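Local coordinates for conserved protein (Methanosarcina mazei, PDB 2NR4) that is of unknown function but binds flavin mononucleotide in a beta-barrel domain of the FMN-binding type that is followed by a helical segment, at residues Ile125-Thr130 with Leu134-Val139; Val58-Phe61 with His65-Glu68; Asn161-Ala166 with Lys201-Leu206. One frame throughout, in Å; residues are numbered along the deposited sequence.

In the fold
The three contacts step from the barrel to the helical part. Contact 1 is the end of a hairpin formed by two of the barrel's strands, and contact 2 joins the next strand across to the helix that follows it; their centres are about 10 Å apart. They share a sheet, with Leu60 N 2.8 Å from Leu134 O and Val58 N 2.9 Å from Ala136 O. Contact 2 meets the flavin directly, whereas the Leu134 side chain of contact 1 is about 8 Å away. Contact 3 pairs two helices on the opposite side of the chain's centre, its centre about 23 Å from that of contact 2, yet the Val163 side chain is also about 8 Å from FMN.

Contact 1 of 3, residues Ile125-Thr130 with Leu134-Val139; sequences INLRNT and LVADLV
The guanidinium of Arg128 lies across the strand pair: Val135 lays CG1 over one face, offset toward the rim and 3.5 Å from Arg128 NH2, while the carboxylate of Asp137 meets the edge that carries NH1 and NH2. The grip is end-on, one nitrogen to each oxygen, with the two planes 39° apart. Arg128 NH2 reaches Asp137 OD1 at 3.2 Å on the syn side in a nearly straight bond, but NH1 comes to OD2 at 3.0 Å from above the carboxylate plane. On its anti lone pair the same OD2 takes a second donor, Asn126 ND2, at 3.0 Å. The amide of Asn126 stands almost perpendicular to the carboxylate, with OD2 in the amide's own plane. In Arg128, CG between the backbone N and the carbonyl carbon (chi1 52°) sends the extended chain across Val135 on the neighbouring strand, and NH1 is steadied further by Asn126 O. Replacing Asp137 by alanine would probably leave the guanidinium without its countercharge and the Asn126 amide without this acceptor.

Beneath these side chains the backbones pair in two places. Ile125 and Asp137 exchange bonds, as do Arg128 and Val135, whose N and O both reach across at 2.8 Å. Between the pairs the register slips by one residue, so that Asn126 and Leu127 together face Ala136, the bulge. At the ends, methyls pack tightly: Ile125 CD1 lies 3.3 Å from Val139 CG2, and Thr130 CG2 is similarly close to Val135 CG2. On the face of Leu134 and Asn129, Leu134 continues toward Trp67 and Leu71 of helix 65-73. The whole is an antiparallel beta hairpin broken by a beta bulge, set in the closed barrel of the FMN-binding domain.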
loop_
_atom_site.group_PDB
_atom_site.type_symbol
_atom_site.label_atom_id
_atom_site.label_comp_id
_atom_site.label_asym_id
_atom_site.label_seq_id
_atom_site.Cartn_x
_atom_site.Cartn_y
_atom_site.Cartn_z
ATOM N N ILE A 125 -23.693 -9.876 -10.290
ATOM C CA ILE A 125 -24.642 -10.989 -10.354
ATOM C C ILE A 125 -24.994 -11.477 -8.973
ATOM O O ILE A 125 -24.306 -11.121 -7.968
ATOM C CB ILE A 125 -24.067 -12.155 -11.163
ATOM C CG1 ILE A 125 -22.860 -12.806 -10.435
ATOM C CG2 ILE A 125 -23.629 -11.686 -12.536
ATOM C CD1 ILE A 125 -22.294 -14.087 -11.090
ATOM N N ASN A 126 -26.048 -12.298 -8.881
ATOM C CA ASN A 126 -26.477 -12.863 -7.594
ATOM C C ASN A 126 -26.643 -11.807 -6.487
ATOM O O ASN A 126 -26.276 -12.031 -5.325
ATOM C CB ASN A 126 -25.505 -13.949 -7.127
ATOM C CG ASN A 126 -25.351 -15.059 -8.124
ATOM O OD1 ASN A 126 -26.304 -15.375 -8.838
ATOM N ND2 ASN A 126 -24.159 -15.664 -8.191
ATOM N N LEU A 127 -27.206 -10.664 -6.844
ATOM C CA LEU A 127 -27.485 -9.637 -5.835
ATOM C C LEU A 127 -28.308 -10.227 -4.711
ATOM O O LEU A 127 -29.338 -10.848 -4.961
ATOM C CB LEU A 127 -28.210 -8.461 -6.496
ATOM C CG LEU A 127 -27.322 -7.494 -7.286
ATOM C CD1 LEU A 127 -26.568 -8.147 -8.452
ATOM C CD2 LEU A 127 -28.184 -6.307 -7.811
ATOM N N ARG A 128 -27.873 -10.044 -3.468
ATOM C CA ARG A 128 -28.594 -10.607 -2.325
ATOM C C ARG A 128 -28.368 -9.685 -1.145
ATOM O O ARG A 128 -27.248 -9.203 -0.934
ATOM C CB ARG A 128 -28.088 -12.013 -1.982
ATOM C CG ARG A 128 -26.556 -12.095 -1.799
ATOM C CD ARG A 128 -26.033 -13.506 -1.908
ATOM N NE ARG A 128 -24.580 -13.618 -1.776
ATOM C CZ ARG A 128 -23.700 -13.593 -2.777
ATOM N NH1 ARG A 128 -24.085 -13.393 -4.021
ATOM N NH2 ARG A 128 -22.410 -13.740 -2.520
ATOM N N ASN A 129 -29.427 -9.426 -0.388
ATOM C CA ASN A 129 -29.278 -8.654 0.838
ATOM C C ASN A 129 -28.760 -9.534 1.951
ATOM O O ASN A 129 -29.244 -10.663 2.159
ATOM C CB ASN A 129 -30.597 -8.038 1.253
ATOM C CG ASN A 129 -31.132 -7.072 0.237
ATOM O OD1 ASN A 129 -32.338 -7.013 0.020
ATOM N ND2 ASN A 129 -30.248 -6.302 -0.397
ATOM N N THR A 130 -27.745 -9.044 2.640
ATOM C CA THR A 130 -27.390 -9.579 3.950
ATOM C C THR A 130 -27.067 -8.447 4.897
ATOM O O THR A 130 -26.202 -7.605 4.607
ATOM C CB THR A 130 -26.229 -10.631 3.949
ATOM O OG1 THR A 130 -25.239 -10.245 4.915
ATOM C CG2 THR A 130 -25.573 -10.779 2.583
ATOM N N LEU A 134 -25.855 -4.952 0.481
ATOM C CA LEU A 134 -26.174 -5.685 -0.718
ATOM C C LEU A 134 -24.885 -6.358 -1.156
ATOM O O LEU A 134 -23.864 -5.693 -1.366
ATOM C CB LEU A 134 -26.653 -4.737 -1.794
ATOM C CG LEU A 134 -26.881 -5.408 -3.149
ATOM C CD1 LEU A 134 -28.231 -6.194 -3.135
ATOM C CD2 LEU A 134 -26.829 -4.361 -4.255
ATOM N N VAL A 135 -24.934 -7.676 -1.289
ATOM C CA VAL A 135 -23.782 -8.438 -1.771
ATOM C C VAL A 135 -24.062 -8.811 -3.229
ATOM O O VAL A 135 -25.212 -9.133 -3.588
ATOM C CB VAL A 135 -23.531 -9.659 -0.911
ATOM C CG1 VAL A 135 -22.303 -10.425 -1.390
ATOM C CG2 VAL A 135 -23.357 -9.239 0.553
ATOM N N ALA A 136 -23.027 -8.711 -4.043
ATOM C CA ALA A 136 -23.042 -9.136 -5.453
ATOM C C ALA A 136 -21.729 -9.811 -5.822
ATOM O O ALA A 136 -20.653 -9.335 -5.447
ATOM C CB ALA A 136 -23.272 -7.931 -6.368
ATOM N N ASP A 137 -21.802 -10.905 -6.580
ATOM C CA ASP A 137 -20.592 -11.460 -7.180
ATOM C C ASP A 137 -20.294 -10.707 -8.467
ATOM O O ASP A 137 -21.200 -10.026 -9.004
ATOM C CB ASP A 137 -20.769 -12.963 -7.427
ATOM C CG ASP A 137 -21.219 -13.684 -6.185
ATOM O OD1 ASP A 137 -20.534 -13.544 -5.149
ATOM O OD2 ASP A 137 -22.277 -14.368 -6.206
ATOM N N LEU A 138 -19.058 -10.812 -8.956
ATOM C CA LEU A 138 -18.574 -10.039 -10.076
ATOM C C LEU A 138 -18.024 -10.895 -11.201
ATOM O O LEU A 138 -17.122 -11.719 -10.989
ATOM C CB LEU A 138 -17.472 -9.078 -9.636
ATOM C CG LEU A 138 -17.873 -8.051 -8.551
ATOM C CD1 LEU A 138 -16.661 -7.228 -8.189
ATOM C CD2 LEU A 138 -19.014 -7.121 -9.008
ATOM N N VAL A 139 -18.541 -10.655 -12.401
ATOM C CA VAL A 139 -18.093 -11.396 -13.592
ATOM C C VAL A 139 -17.422 -10.378 -14.563
ATOM O O VAL A 139 -18.086 -9.443 -15.006
ATOM C CB VAL A 139 -19.304 -12.085 -14.284
ATOM C CG1 VAL A 139 -18.801 -12.864 -15.493
ATOM C CG2 VAL A 139 -20.088 -12.979 -13.292
#

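Contact 2 of 3, residues Val58-Phe61 with His65-Glu68; sequences VRLF and HTWE. With FMN (flavin mononucleotide), chain C.
Leu60 and Thr66 meet where a barrel strand runs through a short turn into the start of helix 65-73, and this strand-to-helix connection holds the flavin mononucleotide by its phosphate and by its pyrimidine edge. Thr66 can be followed atom by atom. Its CB stands beside the phosphate oxygen O2P, and from there the side chain forks into a polar and an apolar branch. OG1, anti to the carbonyl carbon (chi1 -55°), donates to FMN O2P at 2.6 Å. CG2, the other branch, stands anti to the backbone N and rests on Leu60 CD2 at 3.9 Å, the two side chains crossing at about a right angle.

The other branch of Leu60, CD1, lies against the backbone of Trp67, and Trp67 CB in turn approaches Phe61 O at 3.5 Å. No hydrogen bond runs directly between the two segments; they meet by side-chain packing and through the cofactor both bind. The first turn of the helix offers its amides to the phosphate: His65 N binds O1P at 2.7 Å, and Thr66 N adds a second bond to O2P, so one residue holds that oxygen with both its backbone and its hydroxyl. The positive end of the helix would be expected to add to this anion binding.

Away from the phosphate, the strand reads the pyrimidine edge of the isoalloxazine. FMN N3 donates to Arg59 O at 2.8 Å, while Phe61 N donates to FMN O2 at 2.7 Å, and Phe61 CD2 lies 3.3 Å from that same FMN O2.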
loop_
_atom_site.group_PDB
_atom_site.type_symbol
_atom_site.label_atom_id
_atom_site.label_comp_id
_atom_site.label_asym_id
_atom_site.label_seq_id
_atom_site.Cartn_x
_atom_site.Cartn_y
_atom_site.Cartn_z
ATOM N N VAL A 58 -18.605 -7.996 -3.859
ATOM C CA VAL A 58 -18.618 -6.704 -3.162
ATOM C C VAL A 58 -19.715 -6.714 -2.135
ATOM O O VAL A 58 -20.719 -7.397 -2.300
ATOM C CB VAL A 58 -18.792 -5.428 -4.107
ATOM C CG1 VAL A 58 -17.594 -5.176 -4.924
ATOM C CG2 VAL A 58 -20.059 -5.527 -5.000
ATOM N N ARG A 59 -19.514 -5.945 -1.057
ATOM C CA ARG A 59 -20.547 -5.787 -0.057
ATOM C C ARG A 59 -20.751 -4.299 -0.065
ATOM O O ARG A 59 -19.843 -3.546 0.313
ATOM C CB ARG A 59 -20.075 -6.223 1.346
ATOM C CG ARG A 59 -19.660 -7.669 1.503
ATOM C CD ARG A 59 -19.652 -8.103 3.012
ATOM N NE ARG A 59 -19.217 -9.505 3.192
ATOM C CZ ARG A 59 -20.027 -10.548 3.387
ATOM N NH1 ARG A 59 -21.337 -10.386 3.484
ATOM N NH2 ARG A 59 -19.516 -11.772 3.515
ATOM N N LEU A 60 -21.898 -3.863 -0.557
ATOM C CA LEU A 60 -22.190 -2.436 -0.620
ATOM C C LEU A 60 -23.193 -2.021 0.470
ATOM O O LEU A 60 -24.257 -2.610 0.616
ATOM C CB LEU A 60 -22.739 -2.073 -1.999
ATOM C CG LEU A 60 -22.085 -2.668 -3.237
ATOM C CD1 LEU A 60 -22.976 -2.468 -4.447
ATOM C CD2 LEU A 60 -20.755 -1.969 -3.473
ATOM N N PHE A 61 -22.847 -0.993 1.236
ATOM C CA PHE A 61 -23.752 -0.392 2.195
ATOM C C PHE A 61 -24.997 0.151 1.494
ATOM O O PHE A 61 -24.909 0.857 0.484
ATOM C CB PHE A 61 -23.032 0.723 2.966
ATOM C CG PHE A 61 -22.004 0.209 3.937
ATOM C CD1 PHE A 61 -22.372 -0.684 4.949
ATOM C CD2 PHE A 61 -20.681 0.614 3.849
ATOM C CE1 PHE A 61 -21.427 -1.168 5.862
ATOM C CE2 PHE A 61 -19.728 0.133 4.737
ATOM C CZ PHE A 61 -20.098 -0.765 5.753
ATOM N N HIS A 65 -24.723 5.878 -3.493
ATOM C CA HIS A 65 -24.930 6.008 -4.920
ATOM C C HIS A 65 -24.454 4.749 -5.681
ATOM O O HIS A 65 -25.094 4.301 -6.637
ATOM C CB HIS A 65 -24.330 7.316 -5.440
ATOM C CG HIS A 65 -25.304 8.463 -5.416
ATOM N ND1 HIS A 65 -26.475 8.463 -6.157
ATOM C CD2 HIS A 65 -25.290 9.634 -4.732
ATOM C CE1 HIS A 65 -27.124 9.596 -5.948
ATOM N NE2 HIS A 65 -26.434 10.319 -5.079
ATOM N N THR A 66 -23.333 4.177 -5.248
ATOM C CA THR A 66 -22.840 2.919 -5.843
ATOM C C THR A 66 -23.885 1.823 -5.731
ATOM O O THR A 66 -24.144 1.083 -6.685
ATOM C CB THR A 66 -21.552 2.464 -5.108
ATOM O OG1 THR A 66 -20.614 3.524 -5.155
ATOM C CG2 THR A 66 -20.959 1.231 -5.741
ATOM N N TRP A 67 -24.468 1.696 -4.546
ATOM C CA TRP A 67 -25.557 0.731 -4.321
ATOM C C TRP A 67 -26.734 0.939 -5.293
ATOM O O TRP A 67 -27.177 -0.009 -5.969
ATOM C CB TRP A 67 -26.008 0.829 -2.857
ATOM C CG TRP A 67 -27.262 0.122 -2.536
ATOM C CD1 TRP A 67 -27.400 -1.200 -2.271
ATOM C CD2 TRP A 67 -28.574 0.699 -2.411
ATOM N NE1 TRP A 67 -28.724 -1.493 -1.996
ATOM C CE2 TRP A 67 -29.457 -0.344 -2.073
ATOM C CE3 TRP A 67 -29.088 1.995 -2.571
ATOM C CZ2 TRP A 67 -30.829 -0.131 -1.854
ATOM C CZ3 TRP A 67 -30.461 2.210 -2.354
ATOM C CH2 TRP A 67 -31.308 1.150 -2.005
ATOM N N GLU A 68 -27.200 2.183 -5.413
ATOM C CA GLU A 68 -28.329 2.504 -6.278
ATOM C C GLU A 68 -28.013 2.147 -7.729
ATOM O O GLU A 68 -28.845 1.575 -8.406
ATOM C CB GLU A 68 -28.713 3.993 -6.127
ATOM C CG GLU A 68 -30.133 4.326 -6.619
ATOM C CD GLU A 68 -30.451 5.822 -6.557
ATOM O OE1 GLU A 68 -29.675 6.588 -5.927
ATOM O OE2 GLU A 68 -31.473 6.221 -7.167
HETATM N N1 FMN C . -18.564 1.182 1.098
HETATM C C2 FMN C . -19.184 0.008 0.726
HETATM O O2 FMN C . -20.406 0.006 0.597
HETATM N N3 FMN C . -18.449 -1.142 0.537
HETATM C C4 FMN C . -17.072 -1.124 0.697
HETATM O O4 FMN C . -16.384 -2.068 0.327
HETATM C C4A FMN C . -16.437 0.061 1.062
HETATM N N5 FMN C . -15.063 0.103 1.237
HETATM C C5A FMN C . -14.427 1.288 1.582
HETATM C C6 FMN C . -13.035 1.315 1.737
HETATM C C7 FMN C . -12.388 2.494 2.079
HETATM C C7M FMN C . -10.903 2.461 2.304
HETATM C C8 FMN C . -13.156 3.659 2.290
HETATM C C8M FMN C . -12.514 4.979 2.498
HETATM C C9 FMN C . -14.550 3.641 2.143
HETATM C C9A FMN C . -15.187 2.442 1.774
HETATM N N10 FMN C . -16.573 2.394 1.614
HETATM C C10 FMN C . -17.196 1.214 1.263
HETATM C "C1'" FMN C . -17.414 3.582 1.973
HETATM C "C2'" FMN C . -17.754 4.335 0.693
HETATM O "O2'" FMN C . -16.578 4.595 -0.026
HETATM C "C3'" FMN C . -18.365 5.663 1.074
HETATM O "O3'" FMN C . -19.566 5.415 1.784
HETATM C "C4'" FMN C . -18.594 6.542 -0.154
HETATM O "O4'" FMN C . -18.887 7.819 0.356
HETATM C "C5'" FMN C . -19.747 6.032 -1.029
HETATM O "O5'" FMN C . -20.159 7.035 -1.934
HETATM P P FMN C . -21.261 6.833 -3.110
HETATM O O1P FMN C . -22.600 7.263 -2.486
HETATM O O2P FMN C . -21.344 5.330 -3.464
HETATM O O3P FMN C . -20.891 7.785 -4.250
#

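Contact 3 of 3, residues Asn161-Ala166 with Lys201-Leu206; sequences NAVLEA and KKAMKL
Val163 and Met204 bring two nearly parallel helices together, with Ala203 and Ala166 completing the touching surface. The axes of the two segments approach to 9.9 Å at an angle of 12°, and the closest pair of CA atoms across the interface, those of Val163 and Met204, is 6.4 Å apart. All four touching residues are buried and apolar, and no hydrogen bond crosses between the helices.

The close part is made at two points. In the first, Val163 turns CG1 onto Ala203 CB at 3.8 Å, the methyl standing anti to the backbone N (chi1 171°), while CG2 lies a little farther from the same alanine. In the second, a turn farther along helix 158-176 but at the very next residue of helix 198-210, the thioether of Met204 comes alongside Ala166: SD lies 3.8 Å from Ala166 CB, and CE follows at 4.0 Å. The methionine chain bends at both chi2 and chi3, and this curl carries its end in against the partner helix although its CB does not head there. Between the two points, Val163 CG2 and Met204 SD are a looser 4.3 Å apart. At each point an alanine methyl meets a longer side chain: Val163 on Ala203, Met204 on Ala166.

The contrast is with the far side of helix 198-210, where the exposed lysines Lys202 and Lys205 take no part in the pairing. On the other helix, Asn161, Leu164 and Glu165 touch the second subunit, Glu165 forming a salt bridge with Arg158 of that subunit. Within the chain, the pair is flanked by helix 179-195, where Met204 packs on Glu189 and Ala192, and by helix 84-92, which Val163 touches through Val88.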
loop_
_atom_site.group_PDB
_atom_site.type_symbol
_atom_site.label_atom_id
_atom_site.label_comp_id
_atom_site.label_asym_id
_atom_site.label_seq_id
_atom_site.Cartn_x
_atom_site.Cartn_y
_atom_site.Cartn_z
ATOM N N ASN A 161 -1.094 4.838 3.762
ATOM C CA ASN A 161 -1.932 3.909 4.506
ATOM C C ASN A 161 -2.757 4.626 5.576
ATOM O O ASN A 161 -3.903 4.265 5.833
ATOM C CB ASN A 161 -1.051 2.825 5.139
ATOM C CG ASN A 161 -0.316 1.991 4.107
ATOM O OD1 ASN A 161 -0.546 2.078 2.895
ATOM N ND2 ASN A 161 0.617 1.160 4.596
ATOM N N ALA A 162 -2.171 5.660 6.190
ATOM C CA ALA A 162 -2.861 6.452 7.214
ATOM C C ALA A 162 -4.010 7.250 6.647
ATOM O O ALA A 162 -5.070 7.402 7.314
ATOM C CB ALA A 162 -1.903 7.366 7.908
ATOM N N VAL A 163 -3.836 7.726 5.424
ATOM C CA VAL A 163 -4.920 8.425 4.707
ATOM C C VAL A 163 -6.101 7.484 4.473
ATOM O O VAL A 163 -7.238 7.868 4.734
ATOM C CB VAL A 163 -4.461 9.004 3.337
ATOM C CG1 VAL A 163 -5.703 9.533 2.514
ATOM C CG2 VAL A 163 -3.450 10.138 3.571
ATOM N N LEU A 164 -5.825 6.245 4.050
ATOM C CA LEU A 164 -6.851 5.230 3.842
ATOM C C LEU A 164 -7.644 4.988 5.144
ATOM O O LEU A 164 -8.888 4.949 5.144
ATOM C CB LEU A 164 -6.177 3.927 3.423
ATOM C CG LEU A 164 -6.782 3.124 2.305
ATOM C CD1 LEU A 164 -6.917 4.066 1.071
ATOM C CD2 LEU A 164 -5.835 1.904 1.973
ATOM N N GLU A 165 -6.924 4.766 6.246
ATOM C CA GLU A 165 -7.562 4.540 7.530
ATOM C C GLU A 165 -8.363 5.758 7.946
ATOM O O GLU A 165 -9.536 5.610 8.367
ATOM C CB GLU A 165 -6.525 4.172 8.620
ATOM C CG GLU A 165 -5.825 2.836 8.356
ATOM C CD GLU A 165 -6.782 1.652 8.243
ATOM O OE1 GLU A 165 -7.683 1.532 9.087
ATOM O OE2 GLU A 165 -6.668 0.862 7.282
ATOM N N ALA A 166 -7.781 6.943 7.808
ATOM C CA ALA A 166 -8.468 8.191 8.218
ATOM C C ALA A 166 -9.779 8.369 7.472
ATOM O O ALA A 166 -10.762 8.879 8.046
ATOM C CB ALA A 166 -7.562 9.416 8.012
ATOM N N LYS A 201 -0.399 14.789 2.430
ATOM C CA LYS A 201 -0.666 15.918 3.302
ATOM C C LYS A 201 -1.858 16.723 2.779
ATOM O O LYS A 201 -2.695 17.136 3.576
ATOM C CB LYS A 201 0.602 16.746 3.551
ATOM C CG LYS A 201 1.696 15.965 4.330
ATOM C CD LYS A 201 3.008 16.800 4.384
ATOM C CE LYS A 201 4.205 15.979 4.863
ATOM N NZ LYS A 201 5.491 16.745 4.695
ATOM N N LYS A 202 -1.965 16.861 1.460
ATOM C CA LYS A 202 -3.143 17.460 0.802
ATOM C C LYS A 202 -4.424 16.642 1.033
ATOM O O LYS A 202 -5.496 17.204 1.291
ATOM C CB LYS A 202 -2.922 17.626 -0.714
ATOM C CG LYS A 202 -2.007 18.767 -1.141
ATOM C CD LYS A 202 -2.237 19.144 -2.631
ATOM C CE LYS A 202 -0.887 19.339 -3.368
ATOM N NZ LYS A 202 0.068 20.131 -2.521
ATOM N N ALA A 203 -4.302 15.308 0.959
ATOM C CA ALA A 203 -5.435 14.408 1.213
ATOM C C ALA A 203 -6.004 14.555 2.616
ATOM O O ALA A 203 -7.213 14.650 2.790
ATOM C CB ALA A 203 -5.050 12.944 0.935
ATOM N N MET A 204 -5.126 14.619 3.616
ATOM C CA MET A 204 -5.565 14.825 4.988
ATOM C C MET A 204 -6.299 16.139 5.144
ATOM O O MET A 204 -7.320 16.193 5.820
ATOM C CB MET A 204 -4.381 14.779 5.958
ATOM C CG MET A 204 -3.905 13.381 6.292
ATOM S SD MET A 204 -5.170 12.205 6.869
ATOM C CE MET A 204 -5.839 12.965 8.236
ATOM N N LYS A 205 -5.802 17.195 4.514
ATOM C CA LYS A 205 -6.476 18.498 4.552
ATOM C C LYS A 205 -7.899 18.387 3.995
ATOM O O LYS A 205 -8.847 18.965 4.548
ATOM C CB LYS A 205 -5.676 19.531 3.761
ATOM C CG LYS A 205 -5.459 20.890 4.486
ATOM C CD LYS A 205 -4.487 21.798 3.700
ATOM C CE LYS A 205 -3.506 22.558 4.622
ATOM N NZ LYS A 205 -3.777 24.031 4.846
ATOM N N LEU A 206 -8.064 17.613 2.920
ATOM C CA LEU A 206 -9.393 17.390 2.369
ATOM C C LEU A 206 -10.338 16.658 3.309
ATOM O O LEU A 206 -11.557 16.934 3.310
ATOM C CB LEU A 206 -9.330 16.706 1.000
ATOM C CG LEU A 206 -8.677 17.474 -0.161
ATOM C CD1 LEU A 206 -8.813 16.618 -1.410
ATOM C CD2 LEU A 206 -9.323 18.856 -0.411
#